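Putative NADH Oxidase (Clostridium acetobutylicum, PDB 3E10) binds flavin mononucleotide and, as a member of the nitroreductase family, probably works as an FMN-dependent oxidoreductase. Local coordinates at residues E25-A30 with A70-V75. Residues are numbered along the deposited sequence; the frame is centred on the assembly and turned at random.
Sequences EKLLRA and APLAIV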
ATOM      1  N   GLU B  25      -1.483 -15.030  12.451  1.00  8.20           N
ATOM      2  CA  GLU B  25      -2.284 -15.487  11.321  1.00  8.92           C
ATOM      3  C   GLU B  25      -3.119 -14.358  10.716  1.00  7.70           C
ATOM      4  O   GLU B  25      -3.243 -14.239   9.491  1.00  8.37           O
ATOM      5  CB  GLU B  25      -3.197 -16.651  11.724  1.00 10.78           C
ATOM      6  CG  GLU B  25      -3.952 -17.226  10.524  1.00 12.13           C
ATOM      7  CD  GLU B  25      -4.713 -18.482  10.818  1.00 14.81           C
ATOM      8  OE1 GLU B  25      -4.106 -19.454  11.312  1.00 22.98           O
ATOM      9  OE2 GLU B  25      -5.919 -18.475  10.536  1.00 15.11           O
ATOM     10  N   LYS B  26      -3.738 -13.555  11.566  1.00  7.93           N
ATOM     11  CA  LYS B  26      -4.525 -12.425  11.102  0.50  7.57           C
ATOM     12  C   LYS B  26      -3.692 -11.420  10.299  1.00  7.54           C
ATOM     13  O   LYS B  26      -4.178 -10.859   9.324  1.00  7.64           O
ATOM     14  CB  LYS B  26      -5.216 -11.743  12.285  0.50  9.48           C
ATOM     15  CG  LYS B  26      -6.318 -12.617  12.876  0.50 12.00           C
ATOM     16  CD  LYS B  26      -6.685 -12.251  14.279  0.50 15.11           C
ATOM     17  CE  LYS B  26      -7.918 -13.023  14.695  0.50 16.89           C
ATOM     18  NZ  LYS B  26      -9.112 -12.556  13.919  0.50 19.22           N
ATOM     19  N   LEU B  27      -2.454 -11.171  10.726  1.00  7.52           N
ATOM     20  CA  LEU B  27      -1.589 -10.266   9.945  1.00  6.36           C
ATOM     21  C   LEU B  27      -1.359 -10.794   8.525  1.00  6.07           C
ATOM     22  O   LEU B  27      -1.368 -10.032   7.552  1.00  6.80           O
ATOM     23  CB  LEU B  27      -0.255 -10.075  10.651  1.00  6.42           C
ATOM     24  CG  LEU B  27      -0.278  -9.346  12.004  1.00  6.17           C
ATOM     25  CD1 LEU B  27       1.108  -9.417  12.687  1.00  9.23           C
ATOM     26  CD2 LEU B  27      -0.802  -7.934  11.898  1.00  8.16           C
ATOM     27  N   LEU B  28      -1.129 -12.099   8.416  1.00  6.98           N
ATOM     28  CA  LEU B  28      -0.854 -12.726   7.143  1.00  7.54           C
ATOM     29  C   LEU B  28      -2.103 -12.797   6.277  1.00  6.76           C
ATOM     30  O   LEU B  28      -2.024 -12.608   5.067  1.00  7.39           O
ATOM     31  CB  LEU B  28      -0.253 -14.118   7.360  1.00  7.38           C
ATOM     32  CG  LEU B  28       1.153 -14.054   7.961  1.00 10.29           C
ATOM     33  CD1 LEU B  28       1.520 -15.446   8.555  1.00 13.09           C
ATOM     34  CD2 LEU B  28       2.161 -13.549   6.971  1.00 13.52           C
ATOM     35  N   ARG B  29      -3.255 -13.055   6.905  1.00  6.61           N
ATOM     36  CA  ARG B  29      -4.506 -12.982   6.200  1.00  7.68           C
ATOM     37  C   ARG B  29      -4.735 -11.579   5.634  1.00  6.66           C
ATOM     38  O   ARG B  29      -5.184 -11.428   4.491  1.00  7.33           O
ATOM     39  CB  ARG B  29      -5.675 -13.404   7.120  1.00  7.43           C
ATOM     40  CG  ARG B  29      -5.732 -14.906   7.338  1.00  8.54           C
ATOM     41  CD  ARG B  29      -6.920 -15.285   8.239  1.00  9.90           C
ATOM     42  NE  ARG B  29      -6.955 -16.735   8.492  1.00 10.35           N
ATOM     43  CZ  ARG B  29      -7.427 -17.645   7.647  1.00  9.24           C
ATOM     44  NH1 ARG B  29      -7.964 -17.288   6.463  1.00 11.21           N
ATOM     45  NH2 ARG B  29      -7.388 -18.922   7.982  1.00 13.17           N
ATOM     46  N   ALA B  30      -4.451 -10.555   6.428  1.00  5.95           N
ATOM     47  CA  ALA B  30      -4.656  -9.169   5.973  1.00  6.51           C
ATOM     48  C   ALA B  30      -3.772  -8.878   4.758  1.00  4.85           C
ATOM     49  O   ALA B  30      -4.244  -8.303   3.766  1.00  5.82           O
ATOM     50  CB  ALA B  30      -4.387  -8.156   7.091  1.00  7.80           C
ATOM     51  N   ALA B  70      12.107  -6.710  18.660  1.00  9.81           N
ATOM     52  CA  ALA B  70      10.874  -7.261  18.125  1.00  9.07           C
ATOM     53  C   ALA B  70      10.746  -8.745  18.430  1.00  8.36           C
ATOM     54  O   ALA B  70      11.691  -9.499  18.191  1.00 10.02           O
ATOM     55  CB  ALA B  70      10.825  -7.061  16.588  1.00 11.25           C
ATOM     56  N   PRO B  71       9.598  -9.179  18.964  1.00  8.48           N
ATOM     57  CA  PRO B  71       9.354 -10.604  19.085  1.00  8.81           C
ATOM     58  C   PRO B  71       8.855 -11.303  17.825  1.00  8.21           C
ATOM     59  O   PRO B  71       8.715 -12.534  17.821  1.00  9.43           O
ATOM     60  CB  PRO B  71       8.223 -10.658  20.113  1.00  9.38           C
ATOM     61  CG  PRO B  71       7.430  -9.399  19.816  1.00  9.22           C
ATOM     62  CD  PRO B  71       8.511  -8.399  19.589  1.00  6.59           C
ATOM     63  N   LEU B  72       8.572 -10.519  16.781  1.00  8.44           N
ATOM     64  CA  LEU B  72       8.080 -11.061  15.533  1.00  6.95           C
ATOM     65  C   LEU B  72       8.651 -10.234  14.396  1.00  7.44           C
ATOM     66  O   LEU B  72       8.698  -9.005  14.481  1.00  7.54           O
ATOM     67  CB  LEU B  72       6.548 -10.954  15.459  1.00  7.94           C
ATOM     68  CG  LEU B  72       5.834 -11.428  14.189  1.00  8.05           C
ATOM     69  CD1 LEU B  72       6.034 -12.910  13.961  1.00 10.98           C
ATOM     70  CD2 LEU B  72       4.345 -11.102  14.285  1.00 10.40           C
ATOM     71  N   ALA B  73       9.087 -10.920  13.356  1.00  6.64           N
ATOM     72  CA  ALA B  73       9.421 -10.253  12.086  1.00  7.61           C
ATOM     73  C   ALA B  73       8.747 -10.984  10.945  1.00  7.85           C
ATOM     74  O   ALA B  73       8.661 -12.225  10.959  1.00  8.02           O
ATOM     75  CB  ALA B  73      10.950 -10.237  11.853  1.00  9.16           C
ATOM     76  N   ILE B  74       8.268 -10.226   9.958  1.00  7.47           N
ATOM     77  CA  ILE B  74       7.684 -10.824   8.749  1.00  8.31           C
ATOM     78  C   ILE B  74       8.463 -10.268   7.559  1.00  6.92           C
ATOM     79  O   ILE B  74       8.469  -9.052   7.327  1.00  7.82           O
ATOM     80  CB  ILE B  74       6.167 -10.525   8.604  1.00  8.06           C
ATOM     81  CG1 ILE B  74       5.417 -10.917   9.889  1.00  8.50           C
ATOM     82  CG2 ILE B  74       5.602 -11.267   7.349  1.00  8.25           C
ATOM     83  CD1 ILE B  74       3.910 -10.479   9.923  1.00 10.84           C
ATOM     84  N   VAL B  75       9.148 -11.162   6.841  1.00  6.64           N
ATOM     85  CA  VAL B  75       9.846 -10.783   5.616  1.00  5.80           C
ATOM     86  C   VAL B  75       8.881 -10.950   4.437  1.00  5.97           C
ATOM     87  O   VAL B  75       8.350 -12.027   4.232  1.00  7.61           O
ATOM     88  CB  VAL B  75      11.126 -11.608   5.401  1.00  6.92           C
ATOM     89  CG1 VAL B  75      11.942 -11.102   4.172  1.00  7.02           C
ATOM     90  CG2 VAL B  75      12.015 -11.611   6.654  1.00  9.02           C
TER
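With CG anti to the carbonyl carbon (chi1 -66°), Leu-27 extends straight from its helix toward the strand, where Leu-72, its CG anti to the backbone N (chi1 178°), and Ile-74 extend to meet it. Leu-27 and Leu-72 come tip to tip, CD1 of Leu-27 lying 4.0 Å from CD2 of Leu-72. The same CD1 also lies 4.1 Å from CD1 of Ile-74, at the end of a side chain that slants across that of Leu-27, so one methyl of the helix serves two residues of the strand. Ile-74 in turn works with both branches: while its CD1 meets Leu-27, its CG2 is 4.1 Å from CD2 of Leu-28. The first bond of Leu-28 points along the flank of the helix, but its extended chain ends nearer the strand, with CD2 at the contact. Contact is therefore made by methyl groups of four buried side chains, near van der Waals separation and without polar pairing between the segments. The helical segment and strand 72-75 run nearly parallel, their segment axes inclined at 23° and 11.2 Å apart at closest approach, a gap filled by these branched aliphatic side chains. On the helix, Arg-29 grips a single carboxylate oxygen of Glu-25 side-on: NE is 2.9 Å and NH2 3.0 Å from OE2. Arg-29 also makes a cation-pi contact with Phe-158 of the second subunit, and Leu-28 packs on Ile-163 of that subunit. The arrangement is a helix laid on one face of an antiparallel sheet in the nitroreductase fold: strand 72-79 is hydrogen-bonded between strands 43-48 and 136-145, Val-47 and Val-144 of these neighbours continue the apolar layer beneath helix 21-32, and helix 89-106 adjoins it through Glu-103 and Ala-104 against Leu-27.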